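Local coordinates for protein aminopeptidase YwaD (Bacillus subtilis, PDB 6HC6) that releases a range of N-terminal amino acids from peptides by hydrolysis, as a secreted, monomeric aminopeptidase of the M28 family that carries two zinc ions, at residues A[55-60]-A[405-410]; A[248-253]-A[260-265]. All blocks are in the same frame, centred on the assembly; numbering follows the deposited sequence.

Contact 1 (A[55-60]-A[405-410])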
ATOM      1  N   LEU A  55      13.314  -1.319  -9.262  1.00 21.68           N
ATOM      2  CA  LEU A  55      12.710  -0.871  -8.013  1.00 19.83           C
ATOM      3  C   LEU A  55      12.975  -1.839  -6.870  1.00 21.16           C
ATOM      4  O   LEU A  55      13.288  -1.410  -5.758  1.00 24.03           O
ATOM      5  CB  LEU A  55      11.206  -0.677  -8.188  1.00 16.86           C
ATOM      6  CG  LEU A  55      10.739   0.458  -9.095  1.00 18.34           C
ATOM      7  CD1 LEU A  55       9.278   0.293  -9.455  1.00 18.68           C
ATOM      8  CD2 LEU A  55      10.992   1.830  -8.453  1.00 25.01           C
ATOM      9  N   SER A  56      12.832  -3.147  -7.109  1.00 21.22           N
ATOM     10  CA  SER A  56      12.851  -4.108  -6.015  1.00 23.28           C
ATOM     11  C   SER A  56      14.201  -4.771  -5.807  1.00 25.95           C
ATOM     12  O   SER A  56      14.441  -5.304  -4.716  1.00 24.20           O
ATOM     13  CB  SER A  56      11.797  -5.197  -6.241  1.00 23.36           C
ATOM     14  OG  SER A  56      12.177  -6.032  -7.313  1.00 27.80           O
ATOM     15  N   GLU A  57      15.073  -4.771  -6.817  1.00 22.13           N
ATOM     16  CA  GLU A  57      16.414  -5.336  -6.705  1.00 24.65           C
ATOM     17  C   GLU A  57      17.498  -4.274  -6.613  1.00 30.77           C
ATOM     18  O   GLU A  57      18.316  -4.296  -5.684  1.00 32.72           O
ATOM     19  CB  GLU A  57      16.705  -6.247  -7.902  1.00 37.13           C
ATOM     20  CG  GLU A  57      15.751  -7.406  -8.081  1.00 34.14           C
ATOM     21  CD  GLU A  57      16.300  -8.423  -9.059  1.00 46.47           C
ATOM     22  OE1 GLU A  57      16.673  -9.530  -8.618  1.00 51.13           O
ATOM     23  OE2 GLU A  57      16.369  -8.105 -10.269  1.00 44.81           O
ATOM     24  N   ALA A  58      17.548  -3.352  -7.575  1.00 28.07           N
ATOM     25  CA  ALA A  58      18.586  -2.329  -7.538  1.00 38.75           C
ATOM     26  C   ALA A  58      18.373  -1.369  -6.377  1.00 35.92           C
ATOM     27  O   ALA A  58      19.344  -0.882  -5.787  1.00 38.55           O
ATOM     28  CB  ALA A  58      18.633  -1.568  -8.864  1.00 37.51           C
ATOM     29  N   ILE A  59      17.121  -1.107  -6.018  1.00 30.74           N
ATOM     30  CA  ILE A  59      16.824  -0.221  -4.905  1.00 31.77           C
ATOM     31  C   ILE A  59      16.445  -1.043  -3.679  1.00 26.69           C
ATOM     32  O   ILE A  59      17.080  -0.925  -2.628  1.00 34.08           O
ATOM     33  CB  ILE A  59      15.722   0.780  -5.300  1.00 27.02           C
ATOM     34  CG1 ILE A  59      16.270   1.711  -6.387  1.00 29.15           C
ATOM     35  CG2 ILE A  59      15.252   1.565  -4.090  1.00 25.15           C
ATOM     36  CD1 ILE A  59      15.261   2.698  -6.928  1.00 31.60           C
ATOM     37  N   GLY A  60      15.430  -1.898  -3.802  1.00 24.72           N
ATOM     38  CA  GLY A  60      15.046  -2.764  -2.706  1.00 28.44           C
ATOM     39  C   GLY A  60      13.772  -2.284  -2.038  1.00 21.36           C
ATOM     40  O   GLY A  60      12.943  -1.635  -2.672  1.00 25.01           O
ATOM     41  N   ASP A 405       8.247 -11.108  -1.122  1.00 18.10           N
ATOM     42  CA  ASP A 405       7.633 -10.339  -2.205  1.00 17.20           C
ATOM     43  C   ASP A 405       8.746  -9.794  -3.102  1.00 19.39           C
ATOM     44  O   ASP A 405       9.033  -8.596  -3.152  1.00 18.63           O
ATOM     45  CB  ASP A 405       6.753  -9.209  -1.675  1.00 16.72           C
ATOM     46  CG  ASP A 405       6.037  -8.490  -2.779  1.00 19.57           C
ATOM     47  OD1 ASP A 405       5.449  -7.424  -2.520  1.00 17.56           O
ATOM     48  OD2 ASP A 405       6.076  -8.997  -3.917  1.00 21.12           O
ATOM     49  N   SER A 406       9.369 -10.712  -3.831  1.00 21.74           N
ATOM     50  CA  SER A 406      10.591 -10.469  -4.578  1.00 22.05           C
ATOM     51  C   SER A 406      10.364 -10.781  -6.049  1.00 26.87           C
ATOM     52  O   SER A 406       9.368 -11.398  -6.426  1.00 23.70           O
ATOM     53  CB  SER A 406      11.723 -11.342  -4.043  1.00 20.75           C
ATOM     54  OG  SER A 406      11.403 -12.705  -4.284  1.00 24.38           O
ATOM     55  N   ILE A 407      11.309 -10.349  -6.889  1.00 22.28           N
ATOM     56  CA  ILE A 407      11.129 -10.546  -8.324  1.00 20.84           C
ATOM     57  C   ILE A 407      11.132 -12.021  -8.697  1.00 27.33           C
ATOM     58  O   ILE A 407      10.566 -12.392  -9.734  1.00 25.88           O
ATOM     59  CB  ILE A 407      12.189  -9.742  -9.098  1.00 26.31           C
ATOM     60  CG1 ILE A 407      11.660  -9.402 -10.494  1.00 31.58           C
ATOM     61  CG2 ILE A 407      13.518 -10.491  -9.159  1.00 29.95           C
ATOM     62  CD1 ILE A 407      12.521  -8.418 -11.249  1.00 29.24           C
ATOM     63  N   GLU A 408      11.734 -12.882  -7.863  1.00 24.42           N
ATOM     64  CA  GLU A 408      11.638 -14.317  -8.080  1.00 23.94           C
ATOM     65  C   GLU A 408      10.184 -14.768  -8.180  1.00 23.83           C
ATOM     66  O   GLU A 408       9.885 -15.771  -8.837  1.00 26.27           O
ATOM     67  CB  GLU A 408      12.375 -15.067  -6.948  1.00 27.85           C
ATOM     68  CG  GLU A 408      11.991 -16.516  -6.794  1.00 45.24           C
ATOM     69  CD  GLU A 408      12.833 -17.245  -5.755  1.00 47.94           C
ATOM     70  OE1 GLU A 408      13.035 -18.465  -5.916  1.00 47.10           O
ATOM     71  OE2 GLU A 408      13.281 -16.602  -4.781  1.00 43.49           O
ATOM     72  N   HIS A 409       9.263 -14.032  -7.563  1.00 26.08           N
ATOM     73  CA  HIS A 409       7.859 -14.422  -7.538  1.00 24.26           C
ATOM     74  C   HIS A 409       7.011 -13.521  -8.423  1.00 25.96           C
ATOM     75  O   HIS A 409       5.840 -13.282  -8.139  1.00 22.21           O
ATOM     76  CB  HIS A 409       7.337 -14.430  -6.100  1.00 24.01           C
ATOM     77  CG  HIS A 409       7.941 -15.515  -5.262  1.00 25.96           C
ATOM     78  ND1 HIS A 409       8.541 -15.276  -4.043  1.00 30.49           N
ATOM     79  CD2 HIS A 409       8.055 -16.847  -5.482  1.00 27.65           C
ATOM     80  CE1 HIS A 409       8.999 -16.412  -3.547  1.00 28.34           C
ATOM     81  NE2 HIS A 409       8.712 -17.383  -4.397  1.00 29.38           N
ATOM     82  N   ILE A 410       7.603 -13.009  -9.494  1.00 23.02           N
ATOM     83  CA  ILE A 410       6.910 -12.185 -10.477  1.00 20.96           C
ATOM     84  C   ILE A 410       6.811 -13.004 -11.752  1.00 23.94           C
ATOM     85  O   ILE A 410       7.783 -13.647 -12.155  1.00 25.39           O
ATOM     86  CB  ILE A 410       7.656 -10.860 -10.723  1.00 20.77           C
ATOM     87  CG1 ILE A 410       7.480  -9.917  -9.537  1.00 18.80           C
ATOM     88  CG2 ILE A 410       7.161 -10.178 -12.013  1.00 21.46           C
ATOM     89  CD1 ILE A 410       6.073  -9.395  -9.360  1.00 20.57           C
TER
HETATM   90  O   HOH W   1      13.020  -8.450  -5.819  1.00 24.03           O
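I407 lies against the carboxylate end of E57, the two side chains crossing at about a right angle, and these two residues bury the largest shares of a small interface of 138 Å². The touching branch is CG2: E57 OE1 comes to 3.3 Å from I407 CG2, and E57 CD follows at 3.5 Å. The other branch does less, with I407 CD1 4.0 Å from E57 OE2. E57 reaches this far because its CG stands anti to the carbonyl carbon (chi1 -59°) and the chain runs on extended. A carboxylate oxygen and a methyl make no hydrogen bond; the polar partner of E57 lies in its own helix, where OE2 bonds to S53 OG.

Beside this, S56 OG approaches I407 CB at 4.1 Å, and a water joins the same two residues. It donates to S56 OG at 3.0 Å and accepts from I407 N at 2.8 Å, while S56 OG also bonds to I52 O one turn earlier. I407 further touches Y49, I52 and S53, so the segment 405-410, a loop leading to helix 412-430, rests along the side of helix 45-59 close to its C-terminal end. With no direct hydrogen bond or salt bridge between the segments, adhesion here rests on van der Waals contact with one isoleucine and on a single water bridge.

Contact 2 (A[248-253]-A[260-265]). With ZN (zinc ion), chain D; ZN (zinc ion), chain E.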
ATOM      1  N   THR A 248      -2.843   4.973 -12.158  1.00 16.57           N
ATOM      2  CA  THR A 248      -2.115   5.205 -10.917  1.00 17.35           C
ATOM      3  C   THR A 248      -1.628   3.901 -10.298  1.00 18.46           C
ATOM      4  O   THR A 248      -2.184   2.817 -10.519  1.00 15.80           O
ATOM      5  CB  THR A 248      -2.955   5.983  -9.891  1.00 16.56           C
ATOM      6  OG1 THR A 248      -4.049   5.178  -9.435  1.00 18.34           O
ATOM      7  CG2 THR A 248      -3.505   7.297 -10.484  1.00 17.52           C
ATOM      8  N   ALA A 249      -0.577   4.034  -9.497  1.00 15.00           N
ATOM      9  CA  ALA A 249       0.031   2.896  -8.810  1.00 13.50           C
ATOM     10  C   ALA A 249       0.933   3.435  -7.710  1.00 19.21           C
ATOM     11  O   ALA A 249       1.608   4.436  -7.922  1.00 19.99           O
ATOM     12  CB  ALA A 249       0.852   2.058  -9.795  1.00 15.25           C
ATOM     13  N   HIS A 250       0.954   2.781  -6.554  1.00 15.38           N
ATOM     14  CA  HIS A 250       1.851   3.227  -5.492  1.00 12.84           C
ATOM     15  C   HIS A 250       3.213   2.564  -5.635  1.00 16.61           C
ATOM     16  O   HIS A 250       3.316   1.398  -6.018  1.00 16.43           O
ATOM     17  CB  HIS A 250       1.246   2.981  -4.104  1.00 11.19           C
ATOM     18  CG  HIS A 250       1.244   1.549  -3.637  1.00 11.95           C
ATOM     19  ND1 HIS A 250       2.269   1.007  -2.890  1.00 14.01           N
ATOM     20  CD2 HIS A 250       0.287   0.591  -3.699  1.00 15.74           C
ATOM     21  CE1 HIS A 250       1.985  -0.245  -2.576  1.00 14.84           C
ATOM     22  NE2 HIS A 250       0.768  -0.517  -3.025  1.00 11.62           N
ATOM     23  N   TYR A 251       4.267   3.317  -5.330  1.00 13.88           N
ATOM     24  CA  TYR A 251       5.616   2.820  -5.559  1.00 15.84           C
ATOM     25  C   TYR A 251       6.371   2.595  -4.255  1.00 15.02           C
ATOM     26  O   TYR A 251       7.557   2.239  -4.292  1.00 18.80           O
ATOM     27  CB  TYR A 251       6.382   3.768  -6.492  1.00 15.11           C
ATOM     28  CG  TYR A 251       6.723   5.113  -5.894  1.00 15.30           C
ATOM     29  CD1 TYR A 251       5.790   6.144  -5.863  1.00 14.02           C
ATOM     30  CD2 TYR A 251       7.979   5.358  -5.388  1.00 18.53           C
ATOM     31  CE1 TYR A 251       6.093   7.370  -5.298  1.00 15.77           C
ATOM     32  CE2 TYR A 251       8.309   6.595  -4.834  1.00 22.49           C
ATOM     33  CZ  TYR A 251       7.357   7.590  -4.791  1.00 19.69           C
ATOM     34  OH  TYR A 251       7.652   8.818  -4.247  1.00 22.06           O
ATOM     35  N   ASP A 252       5.706   2.745  -3.106  1.00 15.91           N
ATOM     36  CA  ASP A 252       6.345   2.376  -1.846  1.00 17.94           C
ATOM     37  C   ASP A 252       6.023   0.929  -1.485  1.00 20.46           C
ATOM     38  O   ASP A 252       5.128   0.307  -2.056  1.00 16.52           O
ATOM     39  CB  ASP A 252       5.919   3.312  -0.721  1.00 15.44           C
ATOM     40  CG  ASP A 252       4.447   3.174  -0.359  1.00 17.46           C
ATOM     41  OD1 ASP A 252       3.607   3.163  -1.292  1.00 16.84           O
ATOM     42  OD2 ASP A 252       4.133   3.107   0.851  1.00 16.36           O
ATOM     43  N   SER A 253       6.779   0.390  -0.528  1.00 15.57           N
ATOM     44  CA  SER A 253       6.554  -0.966  -0.033  1.00 15.48           C
ATOM     45  C   SER A 253       6.706  -0.969   1.481  1.00 17.56           C
ATOM     46  O   SER A 253       7.181   0.001   2.074  1.00 17.65           O
ATOM     47  CB  SER A 253       7.510  -1.979  -0.674  1.00 19.77           C
ATOM     48  OG  SER A 253       8.825  -1.809  -0.188  1.00 20.46           O
ATOM     49  N   ALA A 260       8.273  -6.310  -4.851  1.00 20.81           N
ATOM     50  CA  ALA A 260       8.249  -6.597  -6.281  1.00 17.20           C
ATOM     51  C   ALA A 260       6.820  -6.596  -6.804  1.00 18.58           C
ATOM     52  O   ALA A 260       6.501  -5.885  -7.769  1.00 18.10           O
ATOM     53  CB  ALA A 260       8.934  -7.930  -6.560  1.00 16.33           C
ATOM     54  N   ASN A 261       5.934  -7.371  -6.166  1.00 17.39           N
ATOM     55  CA  ASN A 261       4.538  -7.364  -6.582  1.00 15.33           C
ATOM     56  C   ASN A 261       3.697  -6.271  -5.913  1.00 16.94           C
ATOM     57  O   ASN A 261       2.814  -5.693  -6.561  1.00 17.03           O
ATOM     58  CB  ASN A 261       3.889  -8.728  -6.316  1.00 16.09           C
ATOM     59  CG  ASN A 261       2.609  -8.878  -7.091  1.00 21.61           C
ATOM     60  OD1 ASN A 261       2.550  -8.452  -8.258  1.00 19.82           O
ATOM     61  ND2 ASN A 261       1.558  -9.409  -6.454  1.00 19.53           N
ATOM     62  N   ASP A 262       3.922  -5.994  -4.621  1.00 16.06           N
ATOM     63  CA  ASP A 262       3.232  -4.914  -3.898  1.00 17.75           C
ATOM     64  C   ASP A 262       4.237  -3.798  -3.608  1.00 16.96           C
ATOM     65  O   ASP A 262       4.836  -3.776  -2.536  1.00 15.57           O
ATOM     66  CB  ASP A 262       2.631  -5.448  -2.570  1.00 20.04           C
ATOM     67  CG  ASP A 262       1.711  -4.446  -1.906  1.00 18.99           C
ATOM     68  OD1 ASP A 262       1.231  -3.530  -2.621  1.00 15.70           O
ATOM     69  OD2 ASP A 262       1.468  -4.566  -0.671  1.00 14.99           O
ATOM     70  N   ASN A 263       4.402  -2.842  -4.534  1.00 15.21           N
ATOM     71  CA  ASN A 263       3.645  -2.722  -5.770  1.00 14.64           C
ATOM     72  C   ASN A 263       4.565  -2.271  -6.899  1.00 17.08           C
ATOM     73  O   ASN A 263       4.220  -1.403  -7.695  1.00 17.30           O
ATOM     74  CB  ASN A 263       2.490  -1.730  -5.590  1.00 13.33           C
ATOM     75  CG  ASN A 263       1.590  -1.664  -6.812  1.00 15.03           C
ATOM     76  OD1 ASN A 263       1.416  -2.661  -7.510  1.00 15.56           O
ATOM     77  ND2 ASN A 263       1.010  -0.492  -7.069  1.00 15.12           N
ATOM     78  N   GLY A 264       5.762  -2.851  -6.959  1.00 15.02           N
ATOM     79  CA  GLY A 264       6.580  -2.647  -8.147  1.00 15.31           C
ATOM     80  C   GLY A 264       5.818  -3.018  -9.401  1.00 18.39           C
ATOM     81  O   GLY A 264       5.928  -2.352 -10.437  1.00 19.75           O
ATOM     82  N   SER A 265       5.003  -4.071  -9.314  1.00 17.46           N
ATOM     83  CA  SER A 265       4.250  -4.538 -10.466  1.00 17.37           C
ATOM     84  C   SER A 265       3.335  -3.450 -11.009  1.00 19.12           C
ATOM     85  O   SER A 265       3.349  -3.164 -12.210  1.00 18.76           O
ATOM     86  CB  SER A 265       3.439  -5.789 -10.101  1.00 18.74           C
ATOM     87  OG  SER A 265       2.418  -5.461  -9.163  1.00 19.16           O
TER
HETATM   88 ZN    ZN D 501      -0.383  -2.319  -2.702  1.00 19.43          ZN
HETATM   89 ZN    ZN E 502       0.739  -3.302   0.768  1.00 21.49          ZN
HETATM   90  O   HOH W   2       5.465  -0.297  -4.703  1.00 16.87           O
HETATM   91  O   HOH W   3      -1.734  -3.599  -1.976  1.00 22.27           O
HETATM   92  O   HOH W   4      -0.357  -1.884  -0.682  1.00 18.72           O
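H250 sets CG between its backbone N and carbonyl carbon (chi1 74°), while D262 and N263 both hold CG trans to their own N, which brings ring, carboxylate and amide together. H250 NE2 (2.2 Å) and D262 OD1 (2.0 Å) bind one zinc, ring and carboxylate planes nearly perpendicular (87°); D262 OD2 takes the second, so this carboxylate bridges the pair, as does a water. D323 completes the first ion's protein ligands; E295, H401 and E452 serve the second. The end of strand 244-250 with its following loop, and the start of helix 260-277, open a beta-alpha-beta unit; a cis peptide joins D262 to N263. Over one imidazole face lies N263 CB, a CH-pi contact 3.5 Å from the centroid. N263 ND2 gives H250 O a weak bond of 3.2 Å, though the amide's stronger partner is L322; a water also donates to H250 O. An alanine here would probably cost L322 its amide partner, leave H250 O to the water and open a gap beside A249. H250 ND1 donates to D252 OD1 at 3.0 Å, from above the carboxylate plane; D252, also bonded to E295, is consistent with a second-shell residue steadying the ligand.

From the N terminus, helix 45-59 supplies the first half of contact 1, whose partner 405-410 arrives only after 344 intervening residues. Strand 244-250 and helix 260-277 fall within that span, so the short loop of contact 2, with six residues between its segments, is wholly enclosed by the long one; the two do not cross. Their centres lie 10 Å apart, and they touch directly: D405 OD2 and O are probable hydrogen-bond acceptors for N261 N and A260 N, while S406 and I407 pack on A260 CB. The loop 405-410 therefore joins the N-terminal helix to the start of helix 260-277, next to the dizinc site.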